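PDB 6L33: MexT protein from Pseudomonas aeruginosa, which probably binds DNA as a LysR-type transcriptional activator of the MexEF-OprN efflux pump, this chain being its regulatory domain. Local coordinates for residues B[44-48]-B[108-112]; B[60-66]-B[179-185]. All blocks are in the same frame, centred on the assembly; numbering follows the deposited sequence.

Interaction 1: residues B[44-48]-B[108-112]; sequences ANYLL and SFAGD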
ATOM      1  N   ALA B  44      -2.181  -7.289   3.578  1.00 13.91           N
ATOM      2  CA  ALA B  44      -2.552  -8.654   3.235  1.00 12.21           C
ATOM      3  C   ALA B  44      -3.173  -8.703   1.847  1.00 19.62           C
ATOM      4  O   ALA B  44      -3.891  -7.784   1.442  1.00 15.08           O
ATOM      5  CB  ALA B  44      -3.533  -9.240   4.258  1.00 18.06           C
ATOM      6  N   ASN B  45      -2.882  -9.783   1.126  1.00 17.84           N
ATOM      7  CA  ASN B  45      -3.522 -10.094  -0.145  1.00 19.88           C
ATOM      8  C   ASN B  45      -3.639 -11.611  -0.237  1.00 18.25           C
ATOM      9  O   ASN B  45      -3.123 -12.339   0.614  1.00 16.89           O
ATOM     10  CB  ASN B  45      -2.749  -9.501  -1.332  1.00 13.17           C
ATOM     11  CG  ASN B  45      -1.316 -10.001  -1.414  1.00 19.14           C
ATOM     12  OD1 ASN B  45      -1.067 -11.149  -1.779  1.00 15.31           O
ATOM     13  ND2 ASN B  45      -0.365  -9.132  -1.090  1.00 17.27           N
ATOM     14  N   TYR B  46      -4.325 -12.093  -1.276  1.00 12.37           N
ATOM     15  CA  TYR B  46      -4.595 -13.528  -1.321  1.00 19.83           C
ATOM     16  C   TYR B  46      -3.338 -14.366  -1.531  1.00 21.78           C
ATOM     17  O   TYR B  46      -3.384 -15.579  -1.299  1.00 24.33           O
ATOM     18  CB  TYR B  46      -5.643 -13.854  -2.395  1.00 19.62           C
ATOM     19  CG  TYR B  46      -5.215 -13.627  -3.829  1.00 21.34           C
ATOM     20  CD1 TYR B  46      -4.449 -14.570  -4.507  1.00 23.36           C
ATOM     21  CD2 TYR B  46      -5.607 -12.487  -4.515  1.00 20.69           C
ATOM     22  CE1 TYR B  46      -4.065 -14.368  -5.818  1.00 27.60           C
ATOM     23  CE2 TYR B  46      -5.231 -12.278  -5.829  1.00 18.11           C
ATOM     24  CZ  TYR B  46      -4.460 -13.220  -6.474  1.00 22.29           C
ATOM     25  OH  TYR B  46      -4.083 -13.013  -7.779  1.00 30.42           O
ATOM     26  N   LEU B  47      -2.223 -13.763  -1.944  1.00 25.25           N
ATOM     27  CA  LEU B  47      -0.967 -14.500  -2.044  1.00 22.83           C
ATOM     28  C   LEU B  47      -0.208 -14.531  -0.721  1.00 18.70           C
ATOM     29  O   LEU B  47       0.325 -15.578  -0.340  1.00 31.74           O
ATOM     30  CB  LEU B  47      -0.074 -13.897  -3.133  1.00 23.28           C
ATOM     31  CG  LEU B  47      -0.485 -14.112  -4.590  1.00 28.33           C
ATOM     32  CD1 LEU B  47       0.585 -13.570  -5.528  1.00 23.76           C
ATOM     33  CD2 LEU B  47      -0.754 -15.583  -4.870  1.00 20.79           C
ATOM     34  N   LEU B  48      -0.146 -13.400  -0.016  1.00 18.83           N
ATOM     35  CA  LEU B  48       0.566 -13.331   1.254  1.00 21.29           C
ATOM     36  C   LEU B  48      -0.222 -13.930   2.409  1.00 28.78           C
ATOM     37  O   LEU B  48       0.362 -14.198   3.466  1.00 24.76           O
ATOM     38  CB  LEU B  48       0.905 -11.877   1.595  1.00 27.76           C
ATOM     39  CG  LEU B  48       1.984 -11.153   0.791  1.00 31.70           C
ATOM     40  CD1 LEU B  48       2.231  -9.777   1.387  1.00 31.27           C
ATOM     41  CD2 LEU B  48       3.270 -11.963   0.755  1.00 32.94           C
ATOM     42  N   SER B 108      -1.349  -6.670  -9.403  1.00 14.62           N
ATOM     43  CA  SER B 108      -0.575  -7.895  -9.261  1.00 14.50           C
ATOM     44  C   SER B 108       0.268  -7.774  -8.004  1.00 15.67           C
ATOM     45  O   SER B 108       1.061  -6.836  -7.873  1.00 13.57           O
ATOM     46  CB  SER B 108       0.305  -8.131 -10.491  1.00 19.09           C
ATOM     47  OG  SER B 108       1.251  -9.158 -10.254  1.00 20.75           O
ATOM     48  N   PHE B 109       0.096  -8.717  -7.084  1.00 13.92           N
ATOM     49  CA  PHE B 109       0.738  -8.643  -5.781  1.00 16.33           C
ATOM     50  C   PHE B 109       2.145  -9.223  -5.773  1.00 20.33           C
ATOM     51  O   PHE B 109       2.836  -9.122  -4.753  1.00 20.61           O
ATOM     52  CB  PHE B 109      -0.140  -9.342  -4.740  1.00 17.74           C
ATOM     53  CG  PHE B 109      -1.541  -8.797  -4.684  1.00 16.27           C
ATOM     54  CD1 PHE B 109      -1.779  -7.518  -4.209  1.00 20.78           C
ATOM     55  CD2 PHE B 109      -2.613  -9.549  -5.134  1.00 14.52           C
ATOM     56  CE1 PHE B 109      -3.060  -7.005  -4.165  1.00 23.97           C
ATOM     57  CE2 PHE B 109      -3.900  -9.044  -5.092  1.00 20.91           C
ATOM     58  CZ  PHE B 109      -4.124  -7.770  -4.608  1.00 20.82           C
ATOM     59  N   ALA B 110       2.596  -9.808  -6.889  1.00 18.01           N
ATOM     60  CA  ALA B 110       3.935 -10.381  -6.944  1.00 22.40           C
ATOM     61  C   ALA B 110       4.656 -10.069  -8.251  1.00 18.00           C
ATOM     62  O   ALA B 110       5.607 -10.773  -8.603  1.00 18.06           O
ATOM     63  CB  ALA B 110       3.885 -11.899  -6.736  1.00 23.41           C
ATOM     64  N   GLY B 111       4.230  -9.043  -8.986  1.00 13.67           N
ATOM     65  CA  GLY B 111       4.961  -8.605 -10.157  1.00 17.63           C
ATOM     66  C   GLY B 111       4.668  -9.344 -11.442  1.00 17.41           C
ATOM     67  O   GLY B 111       5.394  -9.152 -12.423  1.00 19.86           O
ATOM     68  N   ASP B 112       3.639 -10.185 -11.477  1.00 16.70           N
ATOM     69  CA  ASP B 112       3.268 -10.839 -12.724  1.00 13.95           C
ATOM     70  C   ASP B 112       2.588  -9.846 -13.658  1.00 18.58           C
ATOM     71  O   ASP B 112       1.839  -8.969 -13.220  1.00 20.35           O
ATOM     72  CB  ASP B 112       2.344 -12.023 -12.453  1.00 16.37           C
ATOM     73  CG  ASP B 112       2.399 -13.067 -13.551  1.00 25.98           C
ATOM     74  OD1 ASP B 112       3.108 -12.840 -14.554  1.00 26.38           O
ATOM     75  OD2 ASP B 112       1.735 -14.117 -13.411  1.00 33.93           O
TER
HETATM   76  O   HOH W   1      -1.548 -11.153  -8.070  1.00 18.76           O
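Leu-47 and Phe-109 mark the closest approach of two loops, their CA atoms still 7.2 Å apart, so the loops meet through side chains and one water. Residues 46-48 have helical backbone angles just ahead of helix 49-55; 108-112 has no regular structure and follows strand 103-107.

The Phe-109 ring carries the contact. Asn-45 lies over one of its faces, with CB 3.5 Å from the ring centroid and only 8° off the normal, a CH-pi contact. From there the amide runs back over CG and CB of Phe-109, its plane 6° from that of the ring, so the two flat groups are stacked. A chi1 of 59° places the amide of Asn-45 between its own backbone N and carbonyl carbon, where OD1 can fold back on the chain ahead. OD1 accepts from Leu-47 N at 2.9 Å, on a lone pair in the carbonyl plane, which makes an Asx turn. It also takes Leu-48 N at 3.0 Å, that donor standing well above the plane. Two bonds to one oxygen fix the rotation of the amide and hold it flat over the phenylalanine.

Tyr-46 crosses Phe-109 at about a right angle. The Phe-109 edge points at the tyrosine face in an offset edge-to-face pair, centroids 5.5 Å apart and planes nearly perpendicular. Beyond the rings, a water joins Tyr-46 OH to Phe-109 N, accepting from the latter at 3.1 Å. On the outer side Leu-47 CD1 rests 3.9 Å from Ala-110 CB.

Strand-to-helix loops such as these, 38-43 to 49-55 and 103-107 to 116-123, face each other from the two lobes and line the interdomain cleft in the periplasmic-binding-protein fold of LysR regulatory domains; here they touch.

Interaction 2: residues B[60-66]-B[179-185]; sequences VGVSYTD and FELSMAW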
ATOM      1  N   VAL B  60      -5.275 -12.779  12.659  1.00 18.94           N
ATOM      2  CA  VAL B  60      -6.496 -12.781  11.868  1.00 16.25           C
ATOM      3  C   VAL B  60      -6.302 -11.802  10.722  1.00 16.91           C
ATOM      4  O   VAL B  60      -5.564 -10.820  10.840  1.00 16.57           O
ATOM      5  CB  VAL B  60      -7.727 -12.417  12.732  1.00 21.35           C
ATOM      6  CG1 VAL B  60      -7.567 -11.030  13.330  1.00 18.21           C
ATOM      7  CG2 VAL B  60      -9.019 -12.520  11.927  1.00 18.14           C
ATOM      8  N   GLY B  61      -6.945 -12.086   9.602  1.00 19.37           N
ATOM      9  CA  GLY B  61      -6.882 -11.203   8.455  1.00 20.22           C
ATOM     10  C   GLY B  61      -8.245 -11.037   7.824  1.00 20.60           C
ATOM     11  O   GLY B  61      -9.076 -11.945   7.837  1.00 18.20           O
ATOM     12  N   VAL B  62      -8.470  -9.845   7.280  1.00 12.22           N
ATOM     13  CA  VAL B  62      -9.644  -9.549   6.467  1.00 22.76           C
ATOM     14  C   VAL B  62      -9.127  -9.151   5.095  1.00 20.21           C
ATOM     15  O   VAL B  62      -8.602  -8.045   4.913  1.00 19.50           O
ATOM     16  CB  VAL B  62     -10.517  -8.447   7.078  1.00 25.75           C
ATOM     17  CG1 VAL B  62     -11.785  -8.265   6.254  1.00 25.43           C
ATOM     18  CG2 VAL B  62     -10.858  -8.789   8.519  1.00 18.69           C
ATOM     19  N   SER B  63      -9.280 -10.051   4.130  1.00 15.95           N
ATOM     20  CA  SER B  63      -8.614  -9.931   2.845  1.00 16.73           C
ATOM     21  C   SER B  63      -9.406 -10.716   1.813  1.00 22.05           C
ATOM     22  O   SER B  63     -10.253 -11.546   2.156  1.00 18.66           O
ATOM     23  CB  SER B  63      -7.174 -10.458   2.922  1.00 16.94           C
ATOM     24  OG  SER B  63      -6.456 -10.192   1.732  1.00 22.29           O
ATOM     25  N   TYR B  64      -9.128 -10.435   0.544  1.00 13.94           N
ATOM     26  CA  TYR B  64      -9.460 -11.401  -0.489  1.00 13.83           C
ATOM     27  C   TYR B  64      -8.625 -12.652  -0.261  1.00 22.50           C
ATOM     28  O   TYR B  64      -7.431 -12.573   0.036  1.00 20.27           O
ATOM     29  CB  TYR B  64      -9.196 -10.822  -1.879  1.00 17.47           C
ATOM     30  CG  TYR B  64      -9.937  -9.532  -2.132  1.00 22.55           C
ATOM     31  CD1 TYR B  64     -11.290  -9.537  -2.451  1.00 15.55           C
ATOM     32  CD2 TYR B  64      -9.289  -8.310  -2.033  1.00 15.84           C
ATOM     33  CE1 TYR B  64     -11.973  -8.358  -2.675  1.00 17.85           C
ATOM     34  CE2 TYR B  64      -9.961  -7.128  -2.255  1.00 19.46           C
ATOM     35  CZ  TYR B  64     -11.303  -7.157  -2.577  1.00 21.40           C
ATOM     36  OH  TYR B  64     -11.974  -5.976  -2.799  1.00 21.07           O
ATOM     37  N   THR B  65      -9.263 -13.811  -0.356  1.00 17.28           N
ATOM     38  CA  THR B  65      -8.591 -15.068  -0.066  1.00 22.89           C
ATOM     39  C   THR B  65      -8.871 -16.072  -1.170  1.00 19.64           C
ATOM     40  O   THR B  65      -9.974 -16.112  -1.724  1.00 19.71           O
ATOM     41  CB  THR B  65      -9.037 -15.651   1.281  1.00 25.31           C
ATOM     42  OG1 THR B  65     -10.453 -15.872   1.259  1.00 33.58           O
ATOM     43  CG2 THR B  65      -8.690 -14.702   2.423  1.00 24.48           C
ATOM     44  N   ASP B  66      -7.857 -16.880  -1.487  1.00 24.22           N
ATOM     45  CA  ASP B  66      -8.018 -17.975  -2.425  1.00 21.14           C
ATOM     46  C   ASP B  66      -7.900 -19.258  -1.625  1.00 30.01           C
ATOM     47  O   ASP B  66      -8.923 -19.785  -1.146  1.00 24.84           O
ATOM     48  CB  ASP B  66      -7.001 -17.849  -3.569  1.00 22.75           C
ATOM     49  CG  ASP B  66      -7.184 -18.912  -4.635  1.00 27.64           C
ATOM     50  OD1 ASP B  66      -8.168 -19.675  -4.560  1.00 20.98           O
ATOM     51  OD2 ASP B  66      -6.339 -18.981  -5.551  1.00 29.63           O
ATOM     52  N   PHE B 179     -12.351 -13.059  -6.184  1.00 22.72           N
ATOM     53  CA  PHE B 179     -12.202 -13.754  -4.914  1.00 20.07           C
ATOM     54  C   PHE B 179     -13.092 -13.132  -3.845  1.00 17.24           C
ATOM     55  O   PHE B 179     -13.308 -11.920  -3.809  1.00 16.34           O
ATOM     56  CB  PHE B 179     -10.745 -13.721  -4.446  1.00 19.17           C
ATOM     57  CG  PHE B 179      -9.817 -14.561  -5.279  1.00 21.20           C
ATOM     58  CD1 PHE B 179     -10.196 -15.822  -5.709  1.00 24.88           C
ATOM     59  CD2 PHE B 179      -8.562 -14.089  -5.626  1.00 23.87           C
ATOM     60  CE1 PHE B 179      -9.338 -16.594  -6.476  1.00 23.54           C
ATOM     61  CE2 PHE B 179      -7.704 -14.855  -6.390  1.00 19.15           C
ATOM     62  CZ  PHE B 179      -8.091 -16.109  -6.815  1.00 20.93           C
ATOM     63  N   GLU B 180     -13.601 -13.988  -2.964  1.00 22.35           N
ATOM     64  CA  GLU B 180     -14.371 -13.544  -1.813  1.00 21.80           C
ATOM     65  C   GLU B 180     -13.516 -12.689  -0.882  1.00 16.18           C
ATOM     66  O   GLU B 180     -12.302 -12.872  -0.774  1.00 17.51           O
ATOM     67  CB  GLU B 180     -14.893 -14.760  -1.045  1.00 15.60           C
ATOM     68  CG  GLU B 180     -13.778 -15.764  -0.734  1.00 33.91           C
ATOM     69  CD  GLU B 180     -14.229 -16.933   0.122  1.00 49.86           C
ATOM     70  OE1 GLU B 180     -13.668 -17.116   1.224  1.00 44.72           O
ATOM     71  OE2 GLU B 180     -15.137 -17.673  -0.310  1.00 49.06           O
ATOM     72  N   LEU B 181     -14.162 -11.744  -0.205  1.00 16.12           N
ATOM     73  CA  LEU B 181     -13.578 -11.153   0.991  1.00 21.29           C
ATOM     74  C   LEU B 181     -13.844 -12.091   2.161  1.00 25.20           C
ATOM     75  O   LEU B 181     -14.986 -12.509   2.380  1.00 17.62           O
ATOM     76  CB  LEU B 181     -14.167  -9.769   1.273  1.00 26.71           C
ATOM     77  CG  LEU B 181     -13.498  -8.533   0.666  1.00 26.41           C
ATOM     78  CD1 LEU B 181     -14.186  -7.266   1.159  1.00 20.50           C
ATOM     79  CD2 LEU B 181     -12.006  -8.493   0.976  1.00 22.33           C
ATOM     80  N   SER B 182     -12.793 -12.442   2.897  1.00 18.49           N
ATOM     81  CA  SER B 182     -12.900 -13.408   3.978  1.00 20.93           C
ATOM     82  C   SER B 182     -12.297 -12.844   5.255  1.00 25.31           C
ATOM     83  O   SER B 182     -11.423 -11.973   5.220  1.00 18.17           O
ATOM     84  CB  SER B 182     -12.183 -14.725   3.642  1.00 18.03           C
ATOM     85  OG  SER B 182     -12.917 -15.500   2.713  1.00 32.97           O
HETATM   86  N   MSE B 183     -12.782 -13.349   6.384  1.00 22.05           N
HETATM   87  CA  MSE B 183     -12.036 -13.258   7.628  1.00 25.45           C
HETATM   88  C   MSE B 183     -11.443 -14.628   7.881  1.00 22.25           C
HETATM   89  O   MSE B 183     -12.167 -15.621   7.914  1.00 24.28           O
HETATM   90  CB  MSE B 183     -12.907 -12.826   8.805  1.00 22.79           C
HETATM   91  CG  MSE B 183     -12.140 -12.833  10.120  1.00 26.13           C
HETATM   92 SE   MSE B 183     -13.165 -12.287  11.681  1.00 58.88          SE
HETATM   93  CE  MSE B 183     -13.988 -10.680  10.958  1.00 38.18           C
ATOM     94  N   ALA B 184     -10.128 -14.690   8.042  1.00 14.36           N
ATOM     95  CA  ALA B 184      -9.440 -15.960   8.204  1.00 20.85           C
ATOM     96  C   ALA B 184      -8.501 -15.886   9.395  1.00 23.26           C
ATOM     97  O   ALA B 184      -7.834 -14.869   9.615  1.00 21.42           O
ATOM     98  CB  ALA B 184      -8.657 -16.340   6.944  1.00 20.58           C
ATOM     99  N   TRP B 185      -8.459 -16.971  10.160  1.00 19.97           N
ATOM    100  CA  TRP B 185      -7.579 -17.060  11.312  1.00 24.89           C
ATOM    101  C   TRP B 185      -7.119 -18.503  11.449  1.00 22.70           C
ATOM    102  O   TRP B 185      -7.657 -19.415  10.817  1.00 28.53           O
ATOM    103  CB  TRP B 185      -8.270 -16.558  12.588  1.00 18.22           C
ATOM    104  CG  TRP B 185      -9.472 -17.350  13.004  1.00 20.36           C
ATOM    105  CD1 TRP B 185      -9.514 -18.337  13.945  1.00 24.46           C
ATOM    106  CD2 TRP B 185     -10.812 -17.211  12.508  1.00 24.02           C
ATOM    107  NE1 TRP B 185     -10.793 -18.825  14.063  1.00 20.63           N
ATOM    108  CE2 TRP B 185     -11.609 -18.151  13.193  1.00 29.22           C
ATOM    109  CE3 TRP B 185     -11.413 -16.384  11.554  1.00 24.15           C
ATOM    110  CZ2 TRP B 185     -12.974 -18.289  12.951  1.00 29.14           C
ATOM    111  CZ3 TRP B 185     -12.770 -16.523  11.314  1.00 30.95           C
ATOM    112  CH2 TRP B 185     -13.536 -17.469  12.011  1.00 31.13           C
TER
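Tyr-64 sets its ring under Leu-181, its antiparallel partner, and can be followed outward from the backbone. Its CB meets Glu-180 O at 3.9 Å and, slightly farther off, Phe-179 CB. With CG anti to the carbonyl carbon, the ring turns one face to the leucine: Leu-181 CD2 sits above the centre, 3.6 Å from the centroid and 10° off the normal, a CH-pi contact. CD1 has Phe-179 O near the ring plane at 3.4 Å, while CE1 packs against Leu-181 CG. At the tip, OH leaves the pair and hydrogen-bonds to Asp-17 OD2.

Behind this ring the two chains run antiparallel, the short strand axes at 173°. Gly-61 and Ala-184 exchange two backbone hydrogen bonds, as do Ser-63 and Ser-182, the shortest being Ser-182 N to Ser-63 O at 2.8 Å. Thr-65 N reaches Glu-180 O at 3.2 Å, extending the pairing after the corner at Ser-63. On the Tyr-64 face, Val-60 CG2 presses on CG of Met-183, a selenomethionine, at 3.6 Å, and helix 193-203 covers Val-62 and Met-183.

Past the strands, Asp-66 spreads over the Phe-179 ring: CB stands 4.0 Å from the centroid, displaced toward the rim, and the carboxylate is turned 23° from the ring plane. Arg-74 NH2 hydrogen-bonds to both Thr-65 OG1 and Asp-66 O, gripping the end of segment 60-66.

Strand 60-62 lies between 9-14, parallel to it, and antiparallel 181-186. The chain thus crosses back from the other lobe late in its course to insert strand 181-186 beside 60-62 in the first lobe's sheet, the topology of type 2 periplasmic-binding proteins.

In the fold
Interactions 1 and 2 have centres 13 Å apart and share an edge, their segments alternating along the chain. Interaction 2 builds the sheet of one lobe; interaction 1 joins that lobe's 44-48 loop to the 108-112 loop of the other. They touch where Tyr-46 CB lies 3.3 Å from Tyr-64 O and Asn-45 CA 3.5 Å from Ser-63 OG. Tyr-46 is the main go-between, since its ring also meets Phe-179 edge-to-face, with CD2 of each 3.5 Å apart. A sulfate, probably from the crystallisation liquor, lies about 5 Å from the Tyr-46 side chain, probably on the side of the cleft between the lobes, where relatives bind their effectors.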